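Local coordinates for protein chaperone SycD (Chlamydia pneumoniae, PDB 4NRH) that probably serves as a type III secretion chaperone of the LcrH/SycD family, binding the gatekeeper protein CopN and helping to direct secretion of translocator proteins, at residues Phe25-Asp30 with Val87-Phe92; Lys78-Phe83 with Ser107-Gln112; Tyr132-Cys137 with Glu148-Met153; Lys126-His131 with Asn165-Glu170. All coordinates share one frame; numbering follows the deposited sequence.

Contact 1. Residues Phe25-Asp30 with Val87-Phe92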
loop_
_atom_site.group_PDB
_atom_site.type_symbol
_atom_site.label_atom_id
_atom_site.label_comp_id
_atom_site.label_asym_id
_atom_site.label_seq_id
_atom_site.Cartn_x
_atom_site.Cartn_y
_atom_site.Cartn_z
ATOM N N PHE D 25 0.982 -0.349 -4.396
ATOM C CA PHE D 25 0.965 1.051 -3.995
ATOM C C PHE D 25 1.700 1.221 -2.669
ATOM O O PHE D 25 1.091 1.143 -1.602
ATOM C CB PHE D 25 -0.478 1.548 -3.885
ATOM C CG PHE D 25 -0.602 3.025 -3.654
ATOM C CD1 PHE D 25 -0.294 3.925 -4.661
ATOM C CD2 PHE D 25 -1.044 3.515 -2.436
ATOM C CE1 PHE D 25 -0.415 5.288 -4.454
ATOM C CE2 PHE D 25 -1.166 4.874 -2.222
ATOM C CZ PHE D 25 -0.852 5.762 -3.232
ATOM N N PRO D 26 3.021 1.450 -2.734
ATOM C CA PRO D 26 3.877 1.463 -1.542
ATOM C C PRO D 26 3.847 2.792 -0.794
ATOM O O PRO D 26 4.896 3.303 -0.402
ATOM C CB PRO D 26 5.269 1.200 -2.120
ATOM C CG PRO D 26 5.212 1.808 -3.481
ATOM C CD PRO D 26 3.798 1.621 -3.975
ATOM N N PHE D 27 2.652 3.335 -0.598
ATOM C CA PHE D 27 2.482 4.621 0.064
ATOM C C PHE D 27 1.262 4.583 0.977
ATOM O O PHE D 27 0.394 3.724 0.814
ATOM C CB PHE D 27 2.327 5.744 -0.965
ATOM C CG PHE D 27 3.387 5.750 -2.027
ATOM C CD1 PHE D 27 4.669 6.188 -1.742
ATOM C CD2 PHE D 27 3.098 5.330 -3.314
ATOM C CE1 PHE D 27 5.645 6.201 -2.721
ATOM C CE2 PHE D 27 4.069 5.340 -4.298
ATOM C CZ PHE D 27 5.344 5.776 -4.000
ATOM N N PRO D 28 1.194 5.506 1.950
ATOM C CA PRO D 28 -0.034 5.639 2.742
ATOM C C PRO D 28 -1.215 6.050 1.864
ATOM O O PRO D 28 -1.030 6.788 0.897
ATOM C CB PRO D 28 0.314 6.736 3.754
ATOM C CG PRO D 28 1.806 6.727 3.829
ATOM C CD PRO D 28 2.272 6.374 2.451
ATOM N N ASP D 29 -2.409 5.568 2.193
ATOM C CA ASP D 29 -3.607 5.911 1.434
ATOM C C ASP D 29 -4.030 7.354 1.676
ATOM O O ASP D 29 -4.541 8.021 0.775
ATOM C CB ASP D 29 -4.758 4.969 1.791
ATOM C CG ASP D 29 -4.629 3.613 1.128
ATOM O OD1 ASP D 29 -3.922 3.516 0.104
ATOM O OD2 ASP D 29 -5.237 2.645 1.632
ATOM N N ASP D 30 -3.816 7.829 2.899
ATOM C CA ASP D 30 -4.359 9.111 3.330
ATOM C C ASP D 30 -3.245 9.994 3.884
ATOM O O ASP D 30 -2.942 9.950 5.076
ATOM C CB ASP D 30 -5.454 8.898 4.382
ATOM C CG ASP D 30 -6.238 10.166 4.690
ATOM O OD1 ASP D 30 -5.786 11.271 4.325
ATOM O OD2 ASP D 30 -7.318 10.053 5.307
ATOM N N VAL D 87 5.795 17.089 0.751
ATOM C CA VAL D 87 6.099 17.078 2.174
ATOM C C VAL D 87 6.381 15.651 2.643
ATOM O O VAL D 87 7.241 15.421 3.494
ATOM C CB VAL D 87 4.935 17.696 2.988
ATOM C CG1 VAL D 87 4.912 17.164 4.407
ATOM C CG2 VAL D 87 5.028 19.216 2.976
ATOM N N PHE D 88 5.676 14.692 2.050
ATOM C CA PHE D 88 5.902 13.279 2.335
ATOM C C PHE D 88 7.312 12.853 1.937
ATOM O O PHE D 88 7.974 12.108 2.659
ATOM C CB PHE D 88 4.859 12.417 1.613
ATOM C CG PHE D 88 5.184 10.947 1.598
ATOM C CD1 PHE D 88 4.841 10.139 2.669
ATOM C CD2 PHE D 88 5.811 10.371 0.504
ATOM C CE1 PHE D 88 5.133 8.787 2.658
ATOM C CE2 PHE D 88 6.106 9.020 0.487
ATOM C CZ PHE D 88 5.765 8.227 1.564
ATOM N N PHE D 89 7.765 13.331 0.782
ATOM C CA PHE D 89 9.085 12.982 0.269
ATOM C C PHE D 89 10.207 13.708 1.006
ATOM O O PHE D 89 11.231 13.109 1.334
ATOM C CB PHE D 89 9.161 13.276 -1.230
ATOM C CG PHE D 89 8.420 12.282 -2.075
ATOM C CD1 PHE D 89 8.574 10.922 -1.859
ATOM C CD2 PHE D 89 7.564 12.703 -3.080
ATOM C CE1 PHE D 89 7.892 10.001 -2.631
ATOM C CE2 PHE D 89 6.878 11.786 -3.854
ATOM C CZ PHE D 89 7.043 10.433 -3.629
ATOM N N ASN D 90 10.016 14.999 1.263
ATOM C CA ASN D 90 11.009 15.783 1.987
ATOM C C ASN D 90 10.334 16.865 2.825
ATOM O O ASN D 90 10.087 17.968 2.338
ATOM C CB ASN D 90 12.014 16.410 1.014
ATOM C CG ASN D 90 13.236 16.988 1.714
ATOM O OD1 ASN D 90 13.210 17.280 2.910
ATOM N ND2 ASN D 90 14.317 17.161 0.961
ATOM N N PRO D 91 10.039 16.549 4.095
ATOM C CA PRO D 91 9.327 17.453 5.005
ATOM C C PRO D 91 10.209 18.554 5.590
ATOM O O PRO D 91 9.740 19.319 6.433
ATOM C CB PRO D 91 8.843 16.516 6.111
ATOM C CG PRO D 91 9.874 15.445 6.152
ATOM C CD PRO D 91 10.336 15.252 4.730
ATOM N N PHE D 92 11.462 18.634 5.153
ATOM C CA PHE D 92 12.381 19.641 5.676
ATOM C C PHE D 92 12.543 20.823 4.727
ATOM O O PHE D 92 13.331 21.731 4.986
ATOM C CB PHE D 92 13.743 19.012 5.979
ATOM C CG PHE D 92 13.683 17.908 6.995
ATOM C CD1 PHE D 92 13.600 18.199 8.346
ATOM C CD2 PHE D 92 13.708 16.581 6.601
ATOM C CE1 PHE D 92 13.541 17.189 9.286
ATOM C CE2 PHE D 92 13.650 15.565 7.536
ATOM C CZ PHE D 92 13.567 15.870 8.880
#

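Contact 2. Residues Lys78-Phe83 with Ser107-Gln112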
loop_
_atom_site.group_PDB
_atom_site.type_symbol
_atom_site.label_atom_id
_atom_site.label_comp_id
_atom_site.label_asym_id
_atom_site.label_seq_id
_atom_site.Cartn_x
_atom_site.Cartn_y
_atom_site.Cartn_z
ATOM N N LYS D 78 -6.154 20.521 -6.057
ATOM C CA LYS D 78 -5.066 19.854 -6.765
ATOM C C LYS D 78 -3.709 20.221 -6.171
ATOM O O LYS D 78 -2.820 19.375 -6.063
ATOM C CB LYS D 78 -5.100 20.207 -8.254
ATOM C CG LYS D 78 -3.975 19.587 -9.067
ATOM C CD LYS D 78 -4.097 19.938 -10.540
ATOM C CE LYS D 78 -3.031 19.234 -11.364
ATOM N NZ LYS D 78 -3.120 19.588 -12.808
ATOM N N SER D 79 -3.555 21.485 -5.789
ATOM C CA SER D 79 -2.304 21.954 -5.204
ATOM C C SER D 79 -2.046 21.285 -3.857
ATOM O O SER D 79 -0.917 20.900 -3.555
ATOM C CB SER D 79 -2.320 23.476 -5.047
ATOM O OG SER D 79 -3.195 23.876 -4.006
ATOM N N ILE D 80 -3.100 21.142 -3.058
ATOM C CA ILE D 80 -2.999 20.502 -1.751
ATOM C C ILE D 80 -2.527 19.055 -1.885
ATOM O O ILE D 80 -1.657 18.607 -1.135
ATOM C CB ILE D 80 -4.349 20.542 -1.004
ATOM C CG1 ILE D 80 -4.667 21.972 -0.561
ATOM C CG2 ILE D 80 -4.318 19.633 0.210
ATOM C CD1 ILE D 80 -6.084 22.162 -0.061
ATOM N N THR D 81 -3.101 18.337 -2.845
ATOM C CA THR D 81 -2.684 16.973 -3.149
ATOM C C THR D 81 -1.185 16.893 -3.437
ATOM O O THR D 81 -0.480 16.042 -2.894
ATOM C CB THR D 81 -3.456 16.405 -4.358
ATOM O OG1 THR D 81 -4.848 16.295 -4.034
ATOM C CG2 THR D 81 -2.917 15.035 -4.741
ATOM N N VAL D 82 -0.708 17.794 -4.289
ATOM C CA VAL D 82 0.688 17.805 -4.712
ATOM C C VAL D 82 1.656 18.135 -3.576
ATOM O O VAL D 82 2.658 17.443 -3.385
ATOM C CB VAL D 82 0.907 18.817 -5.858
ATOM C CG1 VAL D 82 2.389 18.970 -6.164
ATOM C CG2 VAL D 82 0.138 18.384 -7.099
ATOM N N PHE D 83 1.350 19.186 -2.820
ATOM C CA PHE D 83 2.238 19.637 -1.751
ATOM C C PHE D 83 2.362 18.618 -0.620
ATOM O O PHE D 83 3.423 18.493 -0.011
ATOM C CB PHE D 83 1.773 20.989 -1.200
ATOM C CG PHE D 83 1.882 22.113 -2.191
ATOM C CD1 PHE D 83 3.019 22.252 -2.971
ATOM C CD2 PHE D 83 0.859 23.034 -2.337
ATOM C CE1 PHE D 83 3.128 23.281 -3.887
ATOM C CE2 PHE D 83 0.962 24.066 -3.252
ATOM C CZ PHE D 83 2.098 24.189 -4.028
ATOM N N SER D 107 -8.429 27.412 0.865
ATOM C CA SER D 107 -9.500 26.423 0.886
ATOM C C SER D 107 -10.331 26.527 2.160
ATOM O O SER D 107 -11.267 25.753 2.363
ATOM C CB SER D 107 -8.928 25.011 0.753
ATOM O OG SER D 107 -8.306 24.827 -0.507
ATOM N N GLU D 108 -9.965 27.480 3.016
ATOM C CA GLU D 108 -10.631 27.710 4.299
ATOM C C GLU D 108 -10.520 26.498 5.219
ATOM O O GLU D 108 -11.380 26.271 6.069
ATOM C CB GLU D 108 -12.102 28.094 4.102
ATOM C CG GLU D 108 -12.309 29.417 3.381
ATOM C CD GLU D 108 -13.773 29.776 3.228
ATOM O OE1 GLU D 108 -14.595 29.285 4.031
ATOM O OE2 GLU D 108 -14.102 30.559 2.313
ATOM N N GLN D 109 -9.457 25.720 5.038
ATOM C CA GLN D 109 -9.136 24.641 5.962
ATOM C C GLN D 109 -8.085 25.158 6.934
ATOM O O GLN D 109 -6.912 24.795 6.859
ATOM C CB GLN D 109 -8.632 23.405 5.215
ATOM C CG GLN D 109 -9.532 22.961 4.072
ATOM C CD GLN D 109 -9.143 21.607 3.512
ATOM O OE1 GLN D 109 -8.687 20.728 4.243
ATOM N NE2 GLN D 109 -9.321 21.433 2.208
ATOM N N TYR D 110 -8.530 26.011 7.851
ATOM C CA TYR D 110 -7.639 26.802 8.691
ATOM C C TYR D 110 -6.875 25.970 9.717
ATOM O O TYR D 110 -5.687 26.203 9.943
ATOM C CB TYR D 110 -8.437 27.900 9.395
ATOM C CG TYR D 110 -9.125 28.843 8.432
ATOM C CD1 TYR D 110 -8.390 29.582 7.512
ATOM C CD2 TYR D 110 -10.506 28.987 8.434
ATOM C CE1 TYR D 110 -9.013 30.442 6.626
ATOM C CE2 TYR D 110 -11.138 29.845 7.551
ATOM C CZ TYR D 110 -10.386 30.569 6.651
ATOM O OH TYR D 110 -11.009 31.426 5.770
ATOM N N SER D 111 -7.561 25.020 10.344
ATOM C CA SER D 111 -6.945 24.154 11.347
ATOM C C SER D 111 -5.684 23.475 10.814
ATOM O O SER D 111 -4.658 23.427 11.494
ATOM C CB SER D 111 -7.944 23.097 11.823
ATOM O OG SER D 111 -7.376 22.274 12.826
ATOM N N GLN D 112 -5.771 22.949 9.597
ATOM C CA GLN D 112 -4.636 22.287 8.966
ATOM C C GLN D 112 -3.669 23.299 8.358
ATOM O O GLN D 112 -2.468 23.046 8.273
ATOM C CB GLN D 112 -5.121 21.302 7.905
ATOM C CG GLN D 112 -5.840 20.103 8.497
ATOM C CD GLN D 112 -6.168 19.046 7.467
ATOM O OE1 GLN D 112 -6.090 19.288 6.262
ATOM N NE2 GLN D 112 -6.546 17.864 7.937
#

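Contact 3. Residues Tyr132-Cys137 with Glu148-Met153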
loop_
_atom_site.group_PDB
_atom_site.type_symbol
_atom_site.label_atom_id
_atom_site.label_comp_id
_atom_site.label_asym_id
_atom_site.label_seq_id
_atom_site.Cartn_x
_atom_site.Cartn_y
_atom_site.Cartn_z
ATOM N N TYR D 132 2.722 35.556 10.706
ATOM C CA TYR D 132 1.699 36.527 10.325
ATOM C C TYR D 132 0.460 35.853 9.743
ATOM O O TYR D 132 -0.668 36.233 10.057
ATOM C CB TYR D 132 2.255 37.535 9.317
ATOM C CG TYR D 132 1.202 38.466 8.755
ATOM C CD1 TYR D 132 0.656 39.476 9.536
ATOM C CD2 TYR D 132 0.754 38.334 7.446
ATOM C CE1 TYR D 132 -0.308 40.329 9.030
ATOM C CE2 TYR D 132 -0.209 39.183 6.932
ATOM C CZ TYR D 132 -0.737 40.179 7.729
ATOM O OH TYR D 132 -1.695 41.028 7.225
ATOM N N TYR D 133 0.673 34.860 8.886
ATOM C CA TYR D 133 -0.437 34.130 8.283
ATOM C C TYR D 133 -1.110 33.221 9.304
ATOM O O TYR D 133 -2.284 32.877 9.163
ATOM C CB TYR D 133 0.043 33.327 7.072
ATOM C CG TYR D 133 0.285 34.193 5.857
ATOM C CD1 TYR D 133 -0.772 34.814 5.205
ATOM C CD2 TYR D 133 1.569 34.404 5.373
ATOM C CE1 TYR D 133 -0.558 35.613 4.099
ATOM C CE2 TYR D 133 1.793 35.203 4.267
ATOM C CZ TYR D 133 0.726 35.804 3.634
ATOM O OH TYR D 133 0.942 36.599 2.532
ATOM N N ALA D 134 -0.360 32.829 10.330
ATOM C CA ALA D 134 -0.940 32.121 11.464
ATOM C C ALA D 134 -1.863 33.059 12.233
ATOM O O ALA D 134 -2.941 32.664 12.676
ATOM C CB ALA D 134 0.150 31.571 12.373
ATOM N N TYR D 135 -1.428 34.309 12.377
ATOM C CA TYR D 135 -2.227 35.349 13.019
ATOM C C TYR D 135 -3.555 35.546 12.294
ATOM O O TYR D 135 -4.609 35.622 12.926
ATOM C CB TYR D 135 -1.444 36.666 13.075
ATOM C CG TYR D 135 -2.302 37.913 13.006
ATOM C CD1 TYR D 135 -2.928 38.413 14.141
ATOM C CD2 TYR D 135 -2.468 38.600 11.809
ATOM C CE1 TYR D 135 -3.708 39.554 14.081
ATOM C CE2 TYR D 135 -3.247 39.739 11.740
ATOM C CZ TYR D 135 -3.863 40.213 12.878
ATOM O OH TYR D 135 -4.637 41.349 12.815
ATOM N N ILE D 136 -3.493 35.645 10.970
ATOM C CA ILE D 136 -4.691 35.777 10.148
ATOM C C ILE D 136 -5.656 34.614 10.376
ATOM O O ILE D 136 -6.849 34.820 10.588
ATOM C CB ILE D 136 -4.339 35.856 8.648
ATOM C CG1 ILE D 136 -3.579 37.147 8.341
ATOM C CG2 ILE D 136 -5.595 35.769 7.795
ATOM C CD1 ILE D 136 -3.240 37.316 6.875
ATOM N N CYS D 137 -5.126 33.395 10.354
ATOM C CA CYS D 137 -5.945 32.198 10.523
ATOM C C CYS D 137 -6.551 32.111 11.923
ATOM O O CYS D 137 -7.721 31.758 12.074
ATOM C CB CYS D 137 -5.119 30.946 10.229
ATOM S SG CYS D 137 -4.778 30.673 8.475
ATOM N N GLU D 148 -2.791 36.995 18.724
ATOM C CA GLU D 148 -1.892 38.007 19.272
ATOM C C GLU D 148 -0.496 37.449 19.539
ATOM O O GLU D 148 0.504 38.113 19.262
ATOM C CB GLU D 148 -2.470 38.600 20.559
ATOM C CG GLU D 148 -3.584 39.610 20.334
ATOM C CD GLU D 148 -3.098 40.859 19.620
ATOM O OE1 GLU D 148 -1.925 41.243 19.819
ATOM O OE2 GLU D 148 -3.888 41.460 18.863
ATOM N N LYS D 149 -0.431 36.236 20.080
ATOM C CA LYS D 149 0.849 35.588 20.346
ATOM C C LYS D 149 1.640 35.372 19.058
ATOM O O LYS D 149 2.860 35.528 19.031
ATOM C CB LYS D 149 0.641 34.252 21.062
ATOM C CG LYS D 149 1.934 33.573 21.480
ATOM C CD LYS D 149 1.691 32.160 21.983
ATOM C CE LYS D 149 0.855 32.159 23.253
ATOM N NZ LYS D 149 0.763 30.800 23.854
ATOM N N ALA D 150 0.932 35.013 17.993
ATOM C CA ALA D 150 1.554 34.791 16.693
ATOM C C ALA D 150 1.951 36.113 16.046
ATOM O O ALA D 150 2.936 36.183 15.310
ATOM C CB ALA D 150 0.617 34.013 15.781
ATOM N N LEU D 151 1.173 37.157 16.318
ATOM C CA LEU D 151 1.459 38.488 15.794
ATOM C C LEU D 151 2.766 39.027 16.369
ATOM O O LEU D 151 3.582 39.603 15.648
ATOM C CB LEU D 151 0.310 39.450 16.111
ATOM C CG LEU D 151 -0.109 40.464 15.040
ATOM C CD1 LEU D 151 -0.404 41.819 15.670
ATOM C CD2 LEU D 151 0.928 40.593 13.929
ATOM N N GLU D 152 2.953 38.842 17.672
ATOM C CA GLU D 152 4.172 39.276 18.345
ATOM C C GLU D 152 5.403 38.550 17.805
ATOM O O GLU D 152 6.463 39.153 17.639
ATOM C CB GLU D 152 4.055 39.061 19.856
ATOM C CG GLU D 152 5.353 39.268 20.626
ATOM C CD GLU D 152 5.758 40.728 20.726
ATOM O OE1 GLU D 152 6.885 41.000 21.191
ATOM O OE2 GLU D 152 4.953 41.605 20.345
ATOM N N MET D 153 5.256 37.257 17.530
ATOM C CA MET D 153 6.357 36.458 17.003
ATOM C C MET D 153 6.772 36.954 15.624
ATOM O O MET D 153 7.959 36.987 15.298
ATOM C CB MET D 153 5.975 34.979 16.937
ATOM C CG MET D 153 6.394 34.181 18.159
ATOM S SD MET D 153 5.636 32.549 18.222
ATOM C CE MET D 153 6.097 32.026 19.872
#

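Contact 4. Residues Lys126-His131 with Asn165-Glu170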
loop_
_atom_site.group_PDB
_atom_site.type_symbol
_atom_site.label_atom_id
_atom_site.label_comp_id
_atom_site.label_asym_id
_atom_site.label_seq_id
_atom_site.Cartn_x
_atom_site.Cartn_y
_atom_site.Cartn_z
ATOM N N LYS D 126 13.743 32.597 11.030
ATOM C CA LYS D 126 13.932 34.032 10.815
ATOM C C LYS D 126 12.756 34.704 10.106
ATOM O O LYS D 126 12.591 35.920 10.187
ATOM C CB LYS D 126 15.218 34.281 10.022
ATOM C CG LYS D 126 16.488 33.891 10.763
ATOM C CD LYS D 126 17.720 34.099 9.898
ATOM C CE LYS D 126 18.989 33.707 10.638
ATOM N NZ LYS D 126 20.192 33.775 9.761
ATOM N N ASP D 127 11.946 33.911 9.412
ATOM C CA ASP D 127 10.837 34.442 8.621
ATOM C C ASP D 127 9.638 34.804 9.499
ATOM O O ASP D 127 9.095 33.948 10.196
ATOM C CB ASP D 127 10.421 33.425 7.558
ATOM C CG ASP D 127 9.610 34.040 6.432
ATOM O OD1 ASP D 127 9.189 35.208 6.556
ATOM O OD2 ASP D 127 9.385 33.347 5.419
ATOM N N PRO D 128 9.223 36.081 9.465
ATOM C CA PRO D 128 8.043 36.538 10.210
ATOM C C PRO D 128 6.719 36.142 9.554
ATOM O O PRO D 128 5.709 36.018 10.247
ATOM C CB PRO D 128 8.203 38.062 10.211
ATOM C CG PRO D 128 8.985 38.350 8.977
ATOM C CD PRO D 128 9.943 37.202 8.836
ATOM N N TYR D 129 6.731 35.949 8.238
ATOM C CA TYR D 129 5.505 35.701 7.475
ATOM C C TYR D 129 4.708 34.437 7.841
ATOM O O TYR D 129 3.478 34.481 7.829
ATOM C CB TYR D 129 5.826 35.685 5.977
ATOM C CG TYR D 129 5.917 37.072 5.383
ATOM C CD1 TYR D 129 4.767 37.781 5.058
ATOM C CD2 TYR D 129 7.146 37.680 5.164
ATOM C CE1 TYR D 129 4.837 39.051 4.520
ATOM C CE2 TYR D 129 7.226 38.953 4.626
ATOM C CZ TYR D 129 6.069 39.633 4.307
ATOM O OH TYR D 129 6.140 40.898 3.771
ATOM N N PRO D 130 5.383 33.308 8.138
ATOM C CA PRO D 130 4.577 32.162 8.580
ATOM C C PRO D 130 3.763 32.475 9.835
ATOM O O PRO D 130 2.635 31.999 9.971
ATOM C CB PRO D 130 5.626 31.083 8.865
ATOM C CG PRO D 130 6.767 31.435 7.990
ATOM C CD PRO D 130 6.795 32.934 7.939
ATOM N N HIS D 131 4.338 33.268 10.735
ATOM C CA HIS D 131 3.650 33.685 11.952
ATOM C C HIS D 131 2.506 34.651 11.657
ATOM O O HIS D 131 1.450 34.579 12.284
ATOM C CB HIS D 131 4.640 34.328 12.926
ATOM C CG HIS D 131 5.745 33.412 13.353
ATOM N ND1 HIS D 131 5.568 32.419 14.292
ATOM C CD2 HIS D 131 7.038 33.334 12.961
ATOM C CE1 HIS D 131 6.706 31.771 14.464
ATOM N NE2 HIS D 131 7.615 32.305 13.668
ATOM N N ASN D 165 10.280 45.030 6.101
ATOM C CA ASN D 165 9.719 46.324 6.477
ATOM C C ASN D 165 8.247 46.468 6.107
ATOM O O ASN D 165 7.464 47.016 6.883
ATOM C CB ASN D 165 10.517 47.461 5.839
ATOM C CG ASN D 165 10.064 48.827 6.322
ATOM O OD1 ASN D 165 10.467 49.284 7.392
ATOM N ND2 ASN D 165 9.226 49.486 5.531
ATOM N N GLU D 166 7.882 45.991 4.919
ATOM C CA GLU D 166 6.492 46.014 4.471
ATOM C C GLU D 166 5.569 45.358 5.495
ATOM O O GLU D 166 4.451 45.822 5.725
ATOM C CB GLU D 166 6.347 45.320 3.115
ATOM C CG GLU D 166 6.720 46.194 1.929
ATOM C CD GLU D 166 6.511 45.496 0.599
ATOM O OE1 GLU D 166 6.494 44.248 0.575
ATOM O OE2 GLU D 166 6.362 46.198 -0.424
ATOM N N LEU D 167 6.045 44.278 6.105
ATOM C CA LEU D 167 5.294 43.583 7.143
ATOM C C LEU D 167 5.302 44.379 8.447
ATOM O O LEU D 167 4.290 44.450 9.145
ATOM C CB LEU D 167 5.869 42.184 7.379
ATOM C CG LEU D 167 4.889 41.018 7.551
ATOM C CD1 LEU D 167 5.631 39.764 7.998
ATOM C CD2 LEU D 167 3.763 41.351 8.522
ATOM N N LYS D 168 6.450 44.968 8.771
ATOM C CA LYS D 168 6.590 45.779 9.978
ATOM C C LYS D 168 5.597 46.938 9.987
ATOM O O LYS D 168 5.014 47.260 11.023
ATOM C CB LYS D 168 8.020 46.312 10.108
ATOM C CG LYS D 168 8.215 47.269 11.275
ATOM C CD LYS D 168 9.641 47.792 11.347
ATOM C CE LYS D 168 9.839 48.669 12.575
ATOM N NZ LYS D 168 11.198 49.274 12.622
ATOM N N GLU D 169 5.411 47.558 8.827
ATOM C CA GLU D 169 4.448 48.644 8.678
ATOM C C GLU D 169 3.034 48.160 8.978
ATOM O O GLU D 169 2.280 48.817 9.697
ATOM C CB GLU D 169 4.512 49.231 7.265
ATOM C CG GLU D 169 5.858 49.829 6.885
ATOM C CD GLU D 169 6.084 51.202 7.488
ATOM O OE1 GLU D 169 5.144 51.752 8.099
ATOM O OE2 GLU D 169 7.206 51.734 7.348
ATOM N N GLU D 170 2.683 47.008 8.413
ATOM C CA GLU D 170 1.353 46.429 8.574
ATOM C C GLU D 170 1.009 46.129 10.031
ATOM O O GLU D 170 -0.097 46.421 10.483
ATOM C CB GLU D 170 1.232 45.151 7.742
ATOM C CG GLU D 170 -0.135 44.487 7.813
ATOM C CD GLU D 170 -1.217 45.300 7.128
ATOM O OE1 GLU D 170 -0.879 46.162 6.290
ATOM O OE2 GLU D 170 -2.409 45.075 7.426
#

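Contact 1. Residues Phe25-Asp30 with Val87-Phe92
F27 and P28 reach across to the end of helix 76-89 and close on F88 and F89, a union made of hydrocarbon alone. The aromatic part comes first. The F27 side chain runs at about a right angle to that of F88, and its CD1 lies 3.9 Å from F88 CE2; the neighbouring ring atom, F27 CE1, approaches F89 CE1 more loosely, at 4.4 Å. F88 can meet the loop because its CG stands anti to its own backbone N (chi1 167°), which sends the ring out from the last turn of the helix. The aliphatic part is the P28 ring, whose CD comes from the opposite direction to 3.7 Å from F88 CE1. The end of the F88 ring is thus shared between F27 and P28.

Polar interactions stay within each segment or lead outward. N90, the first residue to leave the helix, forms an Asx turn, its OD1 accepting from F92 N at 3.1 Å. On the loop side, F27 O and D29 are held by R279 of the CopN chain, the latter through a salt bridge. W85 adds an edge-to-face partner for F27, and Y49 stacks on F88. The whole is an aromatic-proline cluster that seats the N-terminal loop against an alpha-helical, TPR-like body, at the surface on which CopN binds, where P28 and F88 also pack on S278 of the CopN chain.

Contact 2. Residues Lys78-Phe83 with Ser107-Gln112
I80 meets S107 and Q109 through a single methyl group, CD1, and the contact shows how little surface may link two helical elements. Its tight part is the approach of I80 CD1 to S107 OG, at 3.5 Å. The isoleucine reaches that far because CG1 is anti to the carbonyl carbon and CD1 continues the chain outward, with chi2 at 169°. No bond is implied by the short distance: the serine hydroxyl is engaged in a hydrogen bond with S103 O in the last turn of helix 94-106, so the methyl packs against a polar atom already satisfied.

The looser side belongs to Q109, at the margin of the contact where S107 is central. Its side chain, extended beyond CG, brings NE2 no nearer than 4.0 Å to the same I80 CD1. Between these two contributors the backbone reverses at E108, which has a positive phi of 62° and closes a Schellman motif at the end of helix 94-106; Q109 then takes the N-cap position of helix 110-123.

I80 also packs on S103 and L104, so its side chain lies against the final turn of helix 94-106. The contact therefore joins helix 76-89 to the turn between helices 94-106 and 110-123, while Y110 packs on C137 and L140 of helix 129-140.

Contact 3. Residues Tyr132-Cys137 with Glu148-Met153
The Y135 ring carries L151 over one face, and at its edge, in the ring plane, lies Y132 O from the preceding turn of the same helix. L151 CG is 3.6 Å from Y135 CD1 and 3.9 Å from the ring centroid, 23° off the normal, a CH-pi contact displaced toward the rim. The two side chains run side by side in the same direction, so L151 CB also borders the ring. Behind them the interface narrows to alanine: A150 CB sits 4.0 Å from Y135 N and 4.2 Å from A134 CB. These small residues let the helices come close, their segment axes approaching to 7.8 Å. The directions are antiparallel at 162°, the helical-hairpin arrangement on which TPR-like folds are built, here made by helices 129-140 and 147-158. Beyond the pair, Y135 touches I174 and L151 touches I171, both from helix 165-174. Further round helix 129-140, C137 packs on Y110, L114 and Y117 of helix 110-123.

Contact 4. Residues Lys126-His131 with Asn165-Glu170
Y129 is overlapped on one ring face by L167, whose CD1 methyl stands almost exactly above the middle of the ring. The distance from L167 CD1 to the Y129 centroid is 3.5 Å, only 5° off the normal, a nearly ideal CH-pi placement. The leucine and the tyrosine reach toward each other's backbones, overlapping along their lengths: CD1 sits over the ring centre while L167 CG lies 3.6 Å from Y129 CE1, and L167 CB comes within 3.8 Å of Y129 OH near the phenol end. The same methyl is shared with P128, whose CG meets L167 CD1 at 3.8 Å, so a single leucine branch fills the angle between a tyrosine face and a proline ring. E166 CB skirts the hydroxyl more distantly.

The turn that presents Y129 is held by D127. Its OD1 accepts from Y129 N at 3.1 Å, from well above the carboxylate plane, and also lies at the edge of the tyrosine ring; OD2 forms a salt bridge with R124, which probably steadies the carboxylate.

This packing sets the start of helix 129-140 against the first turn of helix 165-174. L167 also touches Y132 one turn further along, and helix 147-158 closes in through R157, which packs on P128 and H131.

From the N terminus, the loop after helix 9-19 is the first part to be tied down: contact 1 brings it to the end of helix 76-89, closing a loop with 56 residues between its segments. Contact 2 begins on that same helix and closes 23 residues, ending at 107-112, so the two cross along the chain, their centres 15 Å apart. After these, contact 4 opens at residues 126-131 and closes at 165-170, spanning 33 residues, with contact 3 and its 10-residue loop nested inside; both use helix 129-140 and touch where H131 meets A150 and M153. Y110 and C137 bridge contacts 2 and 3, whereas contact 1 lies across the chain's centre from contacts 3 and 4.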